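Local coordinates for protein succinate-semialdehyde dehydrogenase (Synechococcus sp., PDB 4ITA) that probably oxidises succinic semialdehyde to succinate with NADP+ as the electron acceptor, as a member of the aldehyde dehydrogenase family, at residues S215-A220 with K225-E230. Sequence-based numbering, arbitrary orientation.
Sequences SLASLA and KPTLLE. With NDP (NADPH dihydro-nicotinamide-adenine-dinucleotide phosphate), chain C; EDO (1,2-ethanediol), chain K.
In the Rossmann-type cofactor domain, helix 210-222 and the strand 227-230 that follows it form the second half of a beta-alpha-beta unit begun by strand 201-207, and Leu216, Ala217 and Ala220 pack on Thr227 and Leu229. The axes of residues 215-220 and 227-230 run nearly antiparallel, at 169°, and approach to 9.2 Å. The turn between them is tied by the backbone bond from Lys225 N to Ala220 O (3.0 Å). Beyond this bond the contact is carried mainly by apolar side chains, starting at Ala220 itself. Thr227 places OG1 between its backbone N and carbonyl carbon (chi1 56°), a rotamer that sends the hydroxyl to Tyr435 OH and sets the methyl against the helix. That methyl, CG2, presses on Ala220 CB at 3.4 Å, tighter than a usual carbon contact, and meets Leu216 CD2 on another side at 4.0 Å. Leu229 divides its two branches between neighbouring helix residues: CD1 lies 3.9 Å from Ala217 CB, while CD2 packs beside Leu216 CD2 as the two leucines slide past each other in opposite directions. Lys225 instead leads its extended chain away, and NZ bonds to the carbonyl oxygens of Val201 and Ile196.

Both elements reach NADPH. Ser215 CB and OG each lie 3.4 Å from the adenine amino nitrogen N6A, and Glu230, at the end of the strand, takes a hydrogen bond on OE1 from the carboxamide N7N of the nicotinamide (3.1 Å, 151° at the hydrogen). An alanine in place of Glu230 would probably leave that amide without this acceptor and the nicotinamide less firmly fixed in rotation. Close methyl packing thus sets helix against strand, while the hydrogen bond from the carboxamide to Glu230 probably helps orient the nicotinamide end of the cofactor.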
ATOM      1  N   SER A 215     -11.537  -4.817  -9.263  1.00  8.42           N
ATOM      2  CA  SER A 215     -12.801  -4.356  -8.711  1.00 10.05           C
ATOM      3  C   SER A 215     -12.631  -3.876  -7.267  1.00  9.06           C
ATOM      4  O   SER A 215     -13.006  -2.750  -6.925  1.00  9.46           O
ATOM      5  CB  SER A 215     -13.839  -5.472  -8.789  1.00 10.91           C
ATOM      6  OG  SER A 215     -15.094  -5.019  -8.311  1.00 14.27           O
ATOM      7  N   LEU A 216     -12.046  -4.717  -6.424  1.00  8.74           N
ATOM      8  CA  LEU A 216     -11.869  -4.361  -5.028  1.00  9.43           C
ATOM      9  C   LEU A 216     -10.959  -3.147  -4.859  1.00  7.87           C
ATOM     10  O   LEU A 216     -11.266  -2.233  -4.083  1.00  8.43           O
ATOM     11  CB  LEU A 216     -11.338  -5.555  -4.234  1.00  9.97           C
ATOM     12  CG  LEU A 216     -11.055  -5.311  -2.745  1.00  9.41           C
ATOM     13  CD1 LEU A 216     -11.571  -6.468  -1.887  1.00 12.30           C
ATOM     14  CD2 LEU A 216      -9.554  -5.111  -2.502  1.00 12.08           C
ATOM     15  N   ALA A 217      -9.848  -3.125  -5.589  1.00  7.18           N
ATOM     16  CA  ALA A 217      -8.881  -2.047  -5.420  1.00  7.07           C
ATOM     17  C   ALA A 217      -9.384  -0.712  -5.963  1.00  7.18           C
ATOM     18  O   ALA A 217      -9.108   0.338  -5.382  1.00  7.76           O
ATOM     19  CB  ALA A 217      -7.538  -2.410  -6.041  1.00  6.92           C
ATOM     20  N   SER A 218     -10.122  -0.741  -7.071  1.00  7.35           N
ATOM     21  CA  SER A 218     -10.686   0.501  -7.605  1.00  8.19           C
ATOM     22  C   SER A 218     -11.716   1.084  -6.639  1.00  7.72           C
ATOM     23  O   SER A 218     -11.718   2.294  -6.378  1.00  8.85           O
ATOM     24  CB  SER A 218     -11.255   0.306  -9.015  1.00  9.69           C
ATOM     25  OG  SER A 218     -12.334  -0.609  -9.036  1.00 12.20           O
ATOM     26  N   LEU A 219     -12.558   0.221  -6.074  1.00  7.50           N
ATOM     27  CA  LEU A 219     -13.557   0.655  -5.093  1.00  7.66           C
ATOM     28  C   LEU A 219     -12.905   1.189  -3.822  1.00  8.09           C
ATOM     29  O   LEU A 219     -13.304   2.239  -3.305  1.00  8.56           O
ATOM     30  CB  LEU A 219     -14.526  -0.488  -4.749  1.00  9.66           C
ATOM     31  CG  LEU A 219     -15.535  -0.896  -5.833  1.00 10.13           C
ATOM     32  CD1 LEU A 219     -16.222  -2.198  -5.445  1.00 12.14           C
ATOM     33  CD2 LEU A 219     -16.564   0.202  -6.096  1.00 13.23           C
ATOM     34  N   ALA A 220     -11.905   0.473  -3.313  1.00  7.72           N
ATOM     35  CA  ALA A 220     -11.198   0.906  -2.111  1.00  7.71           C
ATOM     36  C   ALA A 220     -10.471   2.225  -2.346  1.00  7.45           C
ATOM     37  O   ALA A 220     -10.440   3.093  -1.468  1.00  7.97           O
ATOM     38  CB  ALA A 220     -10.225  -0.163  -1.654  1.00  8.76           C
ATOM     39  N   LYS A 225      -8.958   3.927   0.947  1.00  8.15           N
ATOM     40  CA  LYS A 225      -8.632   2.834   1.854  1.00  8.41           C
ATOM     41  C   LYS A 225      -7.506   1.990   1.292  1.00  7.25           C
ATOM     42  O   LYS A 225      -7.500   1.670   0.106  1.00  8.44           O
ATOM     43  CB  LYS A 225      -9.872   1.980   2.139  1.00  8.70           C
ATOM     44  CG  LYS A 225     -10.961   2.766   2.852  1.00  7.54           C
ATOM     45  CD  LYS A 225     -12.254   1.996   3.023  1.00  8.55           C
ATOM     46  CE  LYS A 225     -13.304   2.919   3.613  1.00  9.42           C
ATOM     47  NZ  LYS A 225     -14.582   2.213   3.920  1.00  7.57           N
ATOM     48  N   PRO A 226      -6.548   1.621   2.151  1.00  6.77           N
ATOM     49  CA  PRO A 226      -5.405   0.845   1.667  1.00  6.01           C
ATOM     50  C   PRO A 226      -5.779  -0.584   1.320  1.00  6.35           C
ATOM     51  O   PRO A 226      -6.720  -1.157   1.893  1.00  6.91           O
ATOM     52  CB  PRO A 226      -4.438   0.869   2.856  1.00  7.41           C
ATOM     53  CG  PRO A 226      -5.331   1.027   4.056  1.00  8.86           C
ATOM     54  CD  PRO A 226      -6.467   1.904   3.595  1.00  6.48           C
ATOM     55  N   THR A 227      -5.031  -1.148   0.374  1.00  7.26           N
ATOM     56  CA  THR A 227      -5.248  -2.517  -0.070  1.00  8.15           C
ATOM     57  C   THR A 227      -3.954  -3.296  -0.197  1.00  8.49           C
ATOM     58  O   THR A 227      -2.858  -2.729  -0.203  1.00  7.86           O
ATOM     59  CB  THR A 227      -5.964  -2.581  -1.429  1.00  8.65           C
ATOM     60  OG1 THR A 227      -5.226  -1.834  -2.401  1.00 10.82           O
ATOM     61  CG2 THR A 227      -7.368  -2.022  -1.323  1.00 11.17           C
ATOM     62  N   LEU A 228      -4.109  -4.610  -0.308  1.00  7.09           N
ATOM     63  CA  LEU A 228      -3.028  -5.525  -0.619  1.00  7.64           C
ATOM     64  C   LEU A 228      -3.647  -6.506  -1.602  1.00  7.04           C
ATOM     65  O   LEU A 228      -4.741  -7.021  -1.345  1.00  8.03           O
ATOM     66  CB  LEU A 228      -2.559  -6.239   0.654  1.00  9.16           C
ATOM     67  CG  LEU A 228      -1.311  -7.130   0.529  1.00 10.62           C
ATOM     68  CD1 LEU A 228      -0.596  -7.267   1.863  1.00 13.13           C
ATOM     69  CD2 LEU A 228      -1.655  -8.505   0.010  1.00 13.01           C
ATOM     70  N   LEU A 229      -2.982  -6.737  -2.733  1.00  6.12           N
ATOM     71  CA  LEU A 229      -3.476  -7.663  -3.751  1.00  6.94           C
ATOM     72  C   LEU A 229      -2.473  -8.771  -4.015  1.00  7.21           C
ATOM     73  O   LEU A 229      -1.322  -8.505  -4.360  1.00  7.33           O
ATOM     74  CB  LEU A 229      -3.772  -6.934  -5.065  1.00  6.81           C
ATOM     75  CG  LEU A 229      -4.868  -5.873  -5.069  1.00  7.25           C
ATOM     76  CD1 LEU A 229      -5.074  -5.368  -6.490  1.00  9.09           C
ATOM     77  CD2 LEU A 229      -6.173  -6.432  -4.531  1.00  9.81           C
ATOM     78  N   GLU A 230      -2.927 -10.008  -3.850  1.00  7.67           N
ATOM     79  CA  GLU A 230      -2.150 -11.200  -4.144  1.00  8.26           C
ATOM     80  C   GLU A 230      -2.846 -11.898  -5.305  1.00  9.05           C
ATOM     81  O   GLU A 230      -3.844 -12.590  -5.114  1.00  7.58           O
ATOM     82  CB  GLU A 230      -2.108 -12.112  -2.911  1.00  9.78           C
ATOM     83  CG  GLU A 230      -1.363 -11.535  -1.696  1.00 10.32           C
ATOM     84  CD  GLU A 230       0.136 -11.799  -1.712  1.00 11.51           C
ATOM     85  OE1 GLU A 230       0.629 -12.469  -2.645  1.00 11.45           O
ATOM     86  OE2 GLU A 230       0.827 -11.332  -0.776  1.00  9.82           O
TER
HETATM   87  PA  NDP C 501     -11.640 -15.225  -8.481  1.00 11.54           P
HETATM   88  O1A NDP C 501     -10.940 -13.900  -8.576  1.00 12.90           O
HETATM   89  O2A NDP C 501     -12.727 -15.569  -9.461  1.00 17.30           O
HETATM   90  O5B NDP C 501     -12.269 -15.358  -7.016  1.00 10.91           O
HETATM   91  C5B NDP C 501     -11.513 -15.072  -5.833  1.00  9.11           C
HETATM   92  C4B NDP C 501     -12.388 -14.393  -4.783  1.00  9.89           C
HETATM   93  O4B NDP C 501     -12.796 -13.115  -5.278  1.00  8.49           O
HETATM   94  C3B NDP C 501     -13.683 -15.142  -4.492  1.00  8.70           C
HETATM   95  O3B NDP C 501     -14.057 -14.902  -3.128  1.00  8.56           O
HETATM   96  C2B NDP C 501     -14.679 -14.462  -5.412  1.00  9.36           C
HETATM   97  O2B NDP C 501     -16.026 -14.570  -4.974  1.00  9.57           O
HETATM   98  C1B NDP C 501     -14.224 -13.036  -5.265  1.00  8.49           C
HETATM   99  N9A NDP C 501     -14.589 -12.143  -6.375  1.00  9.76           N
HETATM  100  C8A NDP C 501     -14.625 -12.416  -7.695  1.00 11.47           C
HETATM  101  N7A NDP C 501     -14.974 -11.307  -8.390  1.00 13.11           N
HETATM  102  C5A NDP C 501     -15.141 -10.312  -7.505  1.00 10.37           C
HETATM  103  C6A NDP C 501     -15.509  -8.887  -7.547  1.00 12.47           C
HETATM  104  N6A NDP C 501     -15.766  -8.293  -8.729  1.00 15.31           N
HETATM  105  N1A NDP C 501     -15.570  -8.225  -6.376  1.00 13.85           N
HETATM  106  C2A NDP C 501     -15.310  -8.807  -5.198  1.00 14.43           C
HETATM  107  N3A NDP C 501     -14.976 -10.100  -5.079  1.00 13.42           N
HETATM  108  C4A NDP C 501     -14.881 -10.870  -6.182  1.00 10.27           C
HETATM  109  O3  NDP C 501     -10.420 -16.300  -8.491  1.00 16.81           O
HETATM  110  PN  NDP C 501     -10.266 -17.811  -9.067  1.00 16.05           P
HETATM  111  O1N NDP C 501     -10.927 -17.965 -10.419  1.00 19.23           O
HETATM  112  O2N NDP C 501     -10.599 -18.751  -7.941  1.00 19.31           O
HETATM  113  O5D NDP C 501      -8.675 -17.872  -9.308  1.00 16.39           O
HETATM  114  C5D NDP C 501      -7.777 -17.808  -8.209  1.00 14.54           C
HETATM  115  C4D NDP C 501      -6.698 -16.778  -8.490  1.00 12.99           C
HETATM  116  O4D NDP C 501      -6.043 -16.415  -7.266  1.00 13.19           O
HETATM  117  C3D NDP C 501      -5.609 -17.294  -9.409  1.00 12.30           C
HETATM  118  O3D NDP C 501      -5.250 -16.287 -10.363  1.00 12.33           O
HETATM  119  C2D NDP C 501      -4.496 -17.592  -8.423  1.00 11.87           C
HETATM  120  O2D NDP C 501      -3.230 -17.607  -9.083  1.00 12.79           O
HETATM  121  C1D NDP C 501      -4.626 -16.435  -7.453  1.00 10.56           C
HETATM  122  N1N NDP C 501      -3.916 -16.744  -6.204  1.00 12.20           N
HETATM  123  C2N NDP C 501      -3.094 -15.838  -5.649  1.00 12.43           C
HETATM  124  C3N NDP C 501      -2.090 -16.252  -4.775  1.00 13.68           C
HETATM  125  C7N NDP C 501      -1.174 -15.267  -4.111  1.00 12.43           C
HETATM  126  O7N NDP C 501      -0.959 -15.391  -2.907  1.00 12.47           O
HETATM  127  N7N NDP C 501      -0.614 -14.297  -4.829  1.00 12.10           N
HETATM  128  C4N NDP C 501      -1.880 -17.716  -4.473  1.00 14.91           C
HETATM  129  C5N NDP C 501      -3.109 -18.454  -4.739  1.00 15.91           C
HETATM  130  C6N NDP C 501      -4.077 -17.938  -5.595  1.00 14.56           C
HETATM  131  P2B NDP C 501     -17.045 -15.622  -5.633  1.00  8.47           P
HETATM  132  O1X NDP C 501     -18.311 -15.350  -4.873  1.00  9.39           O
HETATM  133  O2X NDP C 501     -17.149 -15.269  -7.098  1.00 10.84           O
HETATM  134  O3X NDP C 501     -16.513 -17.003  -5.395  1.00  9.39           O
HETATM  135  C1  EDO K 509      -2.135   0.548  -2.697  1.00 19.06           C
HETATM  136  O1  EDO K 509      -0.795   0.307  -2.244  1.00 22.43           O
HETATM  137  C2  EDO K 509      -3.097   0.646  -1.508  1.00 20.00           C
HETATM  138  O2  EDO K 509      -2.385   0.508  -0.270  1.00 22.14           O